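PDB 1UDD: transcriptional regulator from Pyrococcus horikoshii, which is a TenA homologue, a mainly helical protein of the TENA/THI-4/PQQC family, without beta strands, that assembles as a tetramer. Local coordinates for residues E105-N110 with W208-R213; F47-G52 with K202-F207. One frame throughout, in Å; residues are numbered along the deposited sequence.

Contact 1: residues E105-N110 with W208-R213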
ATOM      1  N   GLU A 105       4.101   2.346 -26.217  1.00 41.35           N
ATOM      2  CA  GLU A 105       2.961   2.840 -25.453  1.00 41.21           C
ATOM      3  C   GLU A 105       2.025   1.660 -25.186  1.00 40.53           C
ATOM      4  O   GLU A 105       1.567   1.011 -26.118  1.00 37.63           O
ATOM      5  CB  GLU A 105       2.207   3.909 -26.246  1.00 43.66           C
ATOM      6  CG  GLU A 105       0.808   4.181 -25.694  1.00 52.37           C
ATOM      7  CD  GLU A 105      -0.086   4.959 -26.655  1.00 56.48           C
ATOM      8  OE1 GLU A 105      -0.096   4.635 -27.867  1.00 60.10           O
ATOM      9  OE2 GLU A 105      -0.795   5.882 -26.195  1.00 56.96           O
ATOM     10  N   PRO A 106       1.737   1.365 -23.908  1.00 41.28           N
ATOM     11  CA  PRO A 106       0.843   0.241 -23.604  1.00 39.77           C
ATOM     12  C   PRO A 106      -0.603   0.600 -23.922  1.00 38.53           C
ATOM     13  O   PRO A 106      -1.052   1.700 -23.619  1.00 39.73           O
ATOM     14  CB  PRO A 106       1.058   0.020 -22.103  1.00 41.40           C
ATOM     15  CG  PRO A 106       2.420   0.634 -21.838  1.00 42.76           C
ATOM     16  CD  PRO A 106       2.370   1.872 -22.680  1.00 42.15           C
ATOM     17  N   THR A 107      -1.339  -0.315 -24.542  1.00 38.10           N
ATOM     18  CA  THR A 107      -2.736  -0.032 -24.848  1.00 35.97           C
ATOM     19  C   THR A 107      -3.456   0.162 -23.519  1.00 34.63           C
ATOM     20  O   THR A 107      -2.910  -0.154 -22.464  1.00 33.75           O
ATOM     21  CB  THR A 107      -3.407  -1.200 -25.594  1.00 37.13           C
ATOM     22  OG1 THR A 107      -3.242  -2.405 -24.831  1.00 37.08           O
ATOM     23  CG2 THR A 107      -2.793  -1.379 -26.984  1.00 36.29           C
ATOM     24  N   LEU A 108      -4.678   0.674 -23.576  1.00 34.83           N
ATOM     25  CA  LEU A 108      -5.474   0.895 -22.381  1.00 35.23           C
ATOM     26  C   LEU A 108      -5.686  -0.453 -21.674  1.00 35.80           C
ATOM     27  O   LEU A 108      -5.520  -0.559 -20.459  1.00 32.28           O
ATOM     28  CB  LEU A 108      -6.813   1.525 -22.778  1.00 32.85           C
ATOM     29  CG  LEU A 108      -7.778   2.065 -21.722  1.00 34.84           C
ATOM     30  CD1 LEU A 108      -8.624   0.950 -21.180  1.00 42.04           C
ATOM     31  CD2 LEU A 108      -7.001   2.751 -20.617  1.00 34.70           C
ATOM     32  N   VAL A 109      -6.034  -1.478 -22.453  1.00 34.92           N
ATOM     33  CA  VAL A 109      -6.269  -2.831 -21.921  1.00 34.82           C
ATOM     34  C   VAL A 109      -5.075  -3.331 -21.108  1.00 30.67           C
ATOM     35  O   VAL A 109      -5.237  -3.879 -20.021  1.00 31.02           O
ATOM     36  CB  VAL A 109      -6.556  -3.843 -23.065  1.00 35.74           C
ATOM     37  CG1 VAL A 109      -6.699  -5.251 -22.503  1.00 39.48           C
ATOM     38  CG2 VAL A 109      -7.828  -3.454 -23.778  1.00 37.22           C
ATOM     39  N   ASN A 110      -3.879  -3.126 -21.646  1.00 31.56           N
ATOM     40  CA  ASN A 110      -2.636  -3.528 -20.994  1.00 32.47           C
ATOM     41  C   ASN A 110      -2.513  -2.856 -19.626  1.00 34.22           C
ATOM     42  O   ASN A 110      -2.390  -3.524 -18.595  1.00 34.55           O
ATOM     43  CB  ASN A 110      -1.452  -3.109 -21.860  1.00 32.28           C
ATOM     44  CG  ASN A 110      -0.169  -3.795 -21.463  1.00 34.38           C
ATOM     45  OD1 ASN A 110       0.046  -4.118 -20.289  1.00 29.41           O
ATOM     46  ND2 ASN A 110       0.703  -4.010 -22.438  1.00 30.86           N
ATOM     47  N   TRP A 208      -5.558 -10.695 -25.671  1.00 33.05           N
ATOM     48  CA  TRP A 208      -5.338 -11.327 -26.962  1.00 34.44           C
ATOM     49  C   TRP A 208      -6.066 -10.509 -28.010  1.00 36.06           C
ATOM     50  O   TRP A 208      -5.543 -10.264 -29.094  1.00 35.01           O
ATOM     51  CB  TRP A 208      -5.855 -12.773 -26.959  1.00 30.96           C
ATOM     52  CG  TRP A 208      -5.050 -13.672 -26.070  1.00 31.02           C
ATOM     53  CD1 TRP A 208      -5.487 -14.333 -24.959  1.00 29.75           C
ATOM     54  CD2 TRP A 208      -3.665 -14.009 -26.221  1.00 32.52           C
ATOM     55  NE1 TRP A 208      -4.464 -15.063 -24.413  1.00 32.45           N
ATOM     56  CE2 TRP A 208      -3.333 -14.882 -25.165  1.00 31.76           C
ATOM     57  CE3 TRP A 208      -2.671 -13.657 -27.154  1.00 31.10           C
ATOM     58  CZ2 TRP A 208      -2.048 -15.413 -25.006  1.00 31.14           C
ATOM     59  CZ3 TRP A 208      -1.392 -14.187 -26.998  1.00 31.69           C
ATOM     60  CH2 TRP A 208      -1.093 -15.057 -25.928  1.00 33.46           C
ATOM     61  N   GLU A 209      -7.268 -10.064 -27.664  1.00 36.80           N
ATOM     62  CA  GLU A 209      -8.080  -9.285 -28.580  1.00 39.79           C
ATOM     63  C   GLU A 209      -7.387  -8.002 -29.011  1.00 40.59           C
ATOM     64  O   GLU A 209      -7.401  -7.653 -30.190  1.00 41.06           O
ATOM     65  CB  GLU A 209      -9.427  -8.958 -27.933  1.00 41.22           C
ATOM     66  CG  GLU A 209     -10.407  -8.217 -28.843  1.00 45.30           C
ATOM     67  CD  GLU A 209     -10.652  -8.937 -30.166  1.00 49.03           C
ATOM     68  OE1 GLU A 209     -10.763 -10.184 -30.147  1.00 45.92           O
ATOM     69  OE2 GLU A 209     -10.746  -8.255 -31.217  1.00 48.76           O
ATOM     70  N   MET A 210      -6.778  -7.295 -28.066  1.00 39.45           N
ATOM     71  CA  MET A 210      -6.107  -6.056 -28.421  1.00 39.04           C
ATOM     72  C   MET A 210      -4.831  -6.348 -29.201  1.00 38.56           C
ATOM     73  O   MET A 210      -4.379  -5.523 -29.996  1.00 39.29           O
ATOM     74  CB  MET A 210      -5.806  -5.230 -27.168  1.00 39.60           C
ATOM     75  CG  MET A 210      -4.676  -5.737 -26.340  1.00 39.65           C
ATOM     76  SD  MET A 210      -3.137  -4.978 -26.787  1.00 38.32           S
ATOM     77  CE  MET A 210      -2.070  -5.766 -25.524  1.00 41.24           C
ATOM     78  N   ALA A 211      -4.244  -7.518 -28.969  1.00 36.36           N
ATOM     79  CA  ALA A 211      -3.042  -7.899 -29.692  1.00 36.08           C
ATOM     80  C   ALA A 211      -3.470  -8.215 -31.131  1.00 38.29           C
ATOM     81  O   ALA A 211      -2.723  -8.004 -32.078  1.00 37.83           O
ATOM     82  CB  ALA A 211      -2.408  -9.118 -29.050  1.00 35.43           C
ATOM     83  N   TRP A 212      -4.689  -8.724 -31.275  1.00 40.59           N
ATOM     84  CA  TRP A 212      -5.233  -9.070 -32.580  1.00 44.35           C
ATOM     85  C   TRP A 212      -5.593  -7.794 -33.339  1.00 45.49           C
ATOM     86  O   TRP A 212      -5.343  -7.688 -34.539  1.00 45.69           O
ATOM     87  CB  TRP A 212      -6.475  -9.956 -32.412  1.00 45.23           C
ATOM     88  CG  TRP A 212      -7.110 -10.369 -33.708  1.00 47.88           C
ATOM     89  CD1 TRP A 212      -8.318  -9.954 -34.202  1.00 48.30           C
ATOM     90  CD2 TRP A 212      -6.561 -11.263 -34.686  1.00 48.93           C
ATOM     91  NE1 TRP A 212      -8.550 -10.536 -35.428  1.00 49.72           N
ATOM     92  CE2 TRP A 212      -7.488 -11.341 -35.749  1.00 48.89           C
ATOM     93  CE3 TRP A 212      -5.375 -12.006 -34.767  1.00 50.78           C
ATOM     94  CZ2 TRP A 212      -7.265 -12.134 -36.883  1.00 50.95           C
ATOM     95  CZ3 TRP A 212      -5.154 -12.798 -35.900  1.00 52.42           C
ATOM     96  CH2 TRP A 212      -6.097 -12.852 -36.939  1.00 50.97           C
ATOM     97  N   ARG A 213      -6.167  -6.829 -32.627  1.00 45.18           N
ATOM     98  CA  ARG A 213      -6.555  -5.559 -33.215  1.00 46.73           C
ATOM     99  C   ARG A 213      -5.376  -4.620 -33.429  1.00 46.79           C
ATOM    100  O   ARG A 213      -5.442  -3.720 -34.258  1.00 47.77           O
ATOM    101  CB  ARG A 213      -7.595  -4.876 -32.334  1.00 49.83           C
ATOM    102  CG  ARG A 213      -8.940  -5.570 -32.345  1.00 55.21           C
ATOM    103  CD  ARG A 213      -9.940  -4.799 -31.510  1.00 60.54           C
ATOM    104  NE  ARG A 213     -11.308  -5.265 -31.715  1.00 64.65           N
ATOM    105  CZ  ARG A 213     -11.928  -5.262 -32.893  1.00 68.08           C
ATOM    106  NH1 ARG A 213     -11.301  -4.819 -33.978  1.00 68.01           N
ATOM    107  NH2 ARG A 213     -13.181  -5.690 -32.984  1.00 69.82           N
TER

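Contact 2: residues F47-G52 with K202-F207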
ATOM      1  N   PHE A  47       6.280  -6.036 -22.436  1.00 36.86           N
ATOM      2  CA  PHE A  47       7.166  -5.418 -21.454  1.00 36.09           C
ATOM      3  C   PHE A  47       6.357  -4.939 -20.252  1.00 35.01           C
ATOM      4  O   PHE A  47       6.652  -5.272 -19.104  1.00 36.19           O
ATOM      5  CB  PHE A  47       7.908  -4.221 -22.038  1.00 35.13           C
ATOM      6  CG  PHE A  47       8.815  -3.560 -21.055  1.00 33.15           C
ATOM      7  CD1 PHE A  47       9.953  -4.217 -20.596  1.00 32.18           C
ATOM      8  CD2 PHE A  47       8.521  -2.290 -20.558  1.00 36.11           C
ATOM      9  CE1 PHE A  47      10.793  -3.615 -19.649  1.00 35.37           C
ATOM     10  CE2 PHE A  47       9.354  -1.679 -19.610  1.00 32.90           C
ATOM     11  CZ  PHE A  47      10.493  -2.346 -19.157  1.00 33.06           C
ATOM     12  N   ASN A  48       5.329  -4.153 -20.535  1.00 34.75           N
ATOM     13  CA  ASN A  48       4.476  -3.618 -19.494  1.00 35.27           C
ATOM     14  C   ASN A  48       3.851  -4.731 -18.655  1.00 36.23           C
ATOM     15  O   ASN A  48       3.574  -4.542 -17.468  1.00 36.01           O
ATOM     16  CB  ASN A  48       3.375  -2.770 -20.109  1.00 33.90           C
ATOM     17  CG  ASN A  48       2.689  -1.913 -19.087  1.00 34.87           C
ATOM     18  OD1 ASN A  48       3.328  -1.070 -18.456  1.00 34.89           O
ATOM     19  ND2 ASN A  48       1.385  -2.120 -18.902  1.00 33.49           N
ATOM     20  N   TYR A  49       3.620  -5.878 -19.285  1.00 32.40           N
ATOM     21  CA  TYR A  49       3.035  -7.034 -18.625  1.00 32.86           C
ATOM     22  C   TYR A  49       4.089  -7.614 -17.677  1.00 31.86           C
ATOM     23  O   TYR A  49       3.798  -7.947 -16.527  1.00 28.50           O
ATOM     24  CB  TYR A  49       2.625  -8.065 -19.691  1.00 32.61           C
ATOM     25  CG  TYR A  49       1.704  -9.184 -19.224  1.00 34.05           C
ATOM     26  CD1 TYR A  49       0.672  -9.645 -20.052  1.00 34.69           C
ATOM     27  CD2 TYR A  49       1.891  -9.820 -17.995  1.00 31.64           C
ATOM     28  CE1 TYR A  49      -0.146 -10.713 -19.671  1.00 32.22           C
ATOM     29  CE2 TYR A  49       1.076 -10.891 -17.605  1.00 30.03           C
ATOM     30  CZ  TYR A  49       0.064 -11.328 -18.451  1.00 31.28           C
ATOM     31  OH  TYR A  49      -0.717 -12.402 -18.092  1.00 31.62           O
ATOM     32  N   LEU A  50       5.314  -7.710 -18.181  1.00 30.22           N
ATOM     33  CA  LEU A  50       6.450  -8.235 -17.436  1.00 30.99           C
ATOM     34  C   LEU A  50       6.680  -7.391 -16.179  1.00 32.10           C
ATOM     35  O   LEU A  50       6.848  -7.926 -15.074  1.00 30.58           O
ATOM     36  CB  LEU A  50       7.679  -8.206 -18.347  1.00 32.31           C
ATOM     37  CG  LEU A  50       9.053  -8.658 -17.871  1.00 36.80           C
ATOM     38  CD1 LEU A  50      10.013  -8.607 -19.053  1.00 35.90           C
ATOM     39  CD2 LEU A  50       9.553  -7.773 -16.743  1.00 34.84           C
ATOM     40  N   VAL A  51       6.691  -6.072 -16.357  1.00 29.24           N
ATOM     41  CA  VAL A  51       6.881  -5.158 -15.246  1.00 29.05           C
ATOM     42  C   VAL A  51       5.674  -5.235 -14.287  1.00 28.35           C
ATOM     43  O   VAL A  51       5.842  -5.356 -13.077  1.00 29.18           O
ATOM     44  CB  VAL A  51       7.066  -3.684 -15.755  1.00 31.25           C
ATOM     45  CG1 VAL A  51       7.125  -2.714 -14.577  1.00 29.81           C
ATOM     46  CG2 VAL A  51       8.353  -3.571 -16.569  1.00 28.86           C
ATOM     47  N   GLY A  52       4.465  -5.191 -14.837  1.00 28.70           N
ATOM     48  CA  GLY A  52       3.265  -5.237 -14.011  1.00 28.21           C
ATOM     49  C   GLY A  52       3.133  -6.496 -13.167  1.00 29.71           C
ATOM     50  O   GLY A  52       2.700  -6.443 -12.007  1.00 29.59           O
ATOM     51  N   LYS A 202     -11.155 -12.418 -18.044  1.00 26.10           N
ATOM     52  CA  LYS A 202     -11.659 -11.488 -19.058  1.00 26.95           C
ATOM     53  C   LYS A 202     -10.511 -10.635 -19.588  1.00 26.62           C
ATOM     54  O   LYS A 202     -10.401 -10.405 -20.795  1.00 24.12           O
ATOM     55  CB  LYS A 202     -12.748 -10.584 -18.486  1.00 27.27           C
ATOM     56  CG  LYS A 202     -14.052 -11.309 -18.201  1.00 28.39           C
ATOM     57  CD  LYS A 202     -15.126 -10.300 -17.891  1.00 31.93           C
ATOM     58  CE  LYS A 202     -16.458 -10.966 -17.630  1.00 35.78           C
ATOM     59  NZ  LYS A 202     -17.512  -9.928 -17.413  1.00 36.47           N
ATOM     60  N   PHE A 203      -9.647 -10.171 -18.689  1.00 27.97           N
ATOM     61  CA  PHE A 203      -8.499  -9.371 -19.123  1.00 27.49           C
ATOM     62  C   PHE A 203      -7.617 -10.173 -20.070  1.00 27.14           C
ATOM     63  O   PHE A 203      -7.110  -9.639 -21.046  1.00 28.81           O
ATOM     64  CB  PHE A 203      -7.667  -8.912 -17.933  1.00 22.91           C
ATOM     65  CG  PHE A 203      -8.187  -7.660 -17.273  1.00 28.53           C
ATOM     66  CD1 PHE A 203      -8.365  -6.489 -18.008  1.00 27.68           C
ATOM     67  CD2 PHE A 203      -8.462  -7.640 -15.907  1.00 26.06           C
ATOM     68  CE1 PHE A 203      -8.808  -5.315 -17.389  1.00 32.66           C
ATOM     69  CE2 PHE A 203      -8.903  -6.471 -15.277  1.00 31.02           C
ATOM     70  CZ  PHE A 203      -9.078  -5.304 -16.019  1.00 28.30           C
ATOM     71  N   GLU A 204      -7.421 -11.456 -19.772  1.00 28.60           N
ATOM     72  CA  GLU A 204      -6.603 -12.299 -20.630  1.00 29.34           C
ATOM     73  C   GLU A 204      -7.178 -12.333 -22.048  1.00 28.20           C
ATOM     74  O   GLU A 204      -6.446 -12.204 -23.026  1.00 29.46           O
ATOM     75  CB  GLU A 204      -6.530 -13.734 -20.078  1.00 28.78           C
ATOM     76  CG  GLU A 204      -5.499 -13.952 -18.969  1.00 23.50           C
ATOM     77  CD  GLU A 204      -4.076 -13.593 -19.393  1.00 27.48           C
ATOM     78  OE1 GLU A 204      -3.746 -13.754 -20.588  1.00 25.03           O
ATOM     79  OE2 GLU A 204      -3.276 -13.167 -18.528  1.00 22.55           O
ATOM     80  N   LEU A 205      -8.488 -12.522 -22.144  1.00 27.00           N
ATOM     81  CA  LEU A 205      -9.159 -12.575 -23.435  1.00 31.89           C
ATOM     82  C   LEU A 205      -9.017 -11.218 -24.116  1.00 32.59           C
ATOM     83  O   LEU A 205      -8.695 -11.131 -25.305  1.00 32.73           O
ATOM     84  CB  LEU A 205     -10.639 -12.936 -23.242  1.00 29.37           C
ATOM     85  CG  LEU A 205     -11.538 -13.042 -24.479  1.00 31.59           C
ATOM     86  CD1 LEU A 205     -10.878 -13.878 -25.552  1.00 30.43           C
ATOM     87  CD2 LEU A 205     -12.871 -13.651 -24.071  1.00 30.46           C
ATOM     88  N   ALA A 206      -9.224 -10.160 -23.339  1.00 31.85           N
ATOM     89  CA  ALA A 206      -9.124  -8.802 -23.855  1.00 32.45           C
ATOM     90  C   ALA A 206      -7.717  -8.530 -24.362  1.00 31.76           C
ATOM     91  O   ALA A 206      -7.528  -7.814 -25.353  1.00 33.79           O
ATOM     92  CB  ALA A 206      -9.485  -7.794 -22.756  1.00 28.87           C
ATOM     93  N   PHE A 207      -6.728  -9.095 -23.676  1.00 28.22           N
ATOM     94  CA  PHE A 207      -5.347  -8.878 -24.060  1.00 32.89           C
ATOM     95  C   PHE A 207      -5.067  -9.483 -25.439  1.00 33.55           C
ATOM     96  O   PHE A 207      -4.404  -8.868 -26.274  1.00 31.73           O
ATOM     97  CB  PHE A 207      -4.401  -9.492 -23.027  1.00 31.06           C
ATOM     98  CG  PHE A 207      -3.066  -8.805 -22.942  1.00 33.19           C
ATOM     99  CD1 PHE A 207      -2.907  -7.659 -22.156  1.00 35.07           C
ATOM    100  CD2 PHE A 207      -1.958  -9.315 -23.620  1.00 31.89           C
ATOM    101  CE1 PHE A 207      -1.655  -7.032 -22.042  1.00 35.84           C
ATOM    102  CE2 PHE A 207      -0.711  -8.702 -23.517  1.00 34.08           C
ATOM    103  CZ  PHE A 207      -0.555  -7.556 -22.721  1.00 32.62           C
TER

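Contact 1: residues E105-N110 with W208-R213
Met210 reaches from the last turns of helix 190-213 to the start of helix 108-123 and lays its thioether against Thr107. The tight part lies here: SD of Met210 is 3.2 Å from OG1 of Thr107 and 3.6 Å from its methyl CG2, so sulfur touches both branches of the threonine, while the terminal CE stays 3.6 Å from OG1 of Thr107. The two side chains pass obliquely. A bend at chi2 of Met210 (93°) turns the sulfur off the direction in which CG leaves the helix and brings it against the hydroxyl and methyl of Thr107.

Thr107 is the N-cap of helix 108-123. With chi1 at 55°, its hydroxyl oxygen accepts a weak bond from the backbone N of Asn110 (OG1 to N 3.3 Å), so the methionine packs against a helix-capping group. Phe41 of helix 36-63 touches both Thr107 and Met210, and Gln45 of the same helix also packs on Met210.

Val109 fits more loosely, its CB 4.2 Å from CG of Met210. The solvent side lies at the end of helix 190-213, where exposed Arg213 folds back on Glu209, NE to OE2 3.1 Å, in a pairing of charges without a directed N-H, while OE1 of Glu209 bonds to His23.

Contact 2: residues F47-G52 with K202-F207
Tyr49 meets helix 190-213 twice, with its ring edge at Phe207 and with its hydroxyl at Glu204. The edge carbon CD1 of Tyr49 stands over one face of Phe207, 3.6 Å from CZ and 3.8 Å from CE2. It is a T-shaped stack, with ring centroids 5.2 Å apart and planes at 80°. At the far end of the tyrosine, OH donates to OE2 of Glu204 across 2.7 Å, and OE2 receives the bond on its syn lone pair, the side of the other carboxylate oxygen. The side chains of Tyr49 and Glu204 cross at about a right angle.

Torsions bring these groups together. Tyr49 leaves its helix with CG anti to the backbone N (chi1 -166°), and the ring bridges helices whose nearest CA atoms here, those of Tyr49 and Phe207, are 10.2 Å apart. Glu204 starts off to the side, and its bend at chi2 (-58°) brings the carboxylate closer to the tyrosine.

In the next shell, Tyr113 of helix 108-123 also hydrogen-bonds OE2 of Glu204 through its hydroxyl. Cys136 of helix 126-146 touches both Tyr49 and Glu204, Tyr140 packs on Glu204, and Met114 lies against Tyr49. The contact thus belongs to the core of the all-helical TenA-type bundle. Two phenol hydroxyls, of Tyr49 and Tyr113, converge on one buried carboxylate oxygen, so the position of the Glu204 carboxylate is tied to helices 36-63 and 108-123 at once.

Contacts 1 and 2 occupy successive turns of helix 190-213, their centres 8 Å apart, and their segments alternate along the chain. They meet at Asn110, whose OD1 lies 2.8 Å from ND2 of Asn48, a probable hydrogen bond, and whose CG packs 3.6 Å from CE1 of Phe207. Pro106 also lies on Asn48, and CG1 of Val109 is 3.8 Å from CB of Ala206. Helix 108-123 therefore starts between helices 36-63 and 190-213. Contact 2 is deeper, its centre about 7 Å from the chain centre against 14 Å for contact 1. Both adjoin the second subunit, where Leu108 packs on Phe203 of that neighbouring chain.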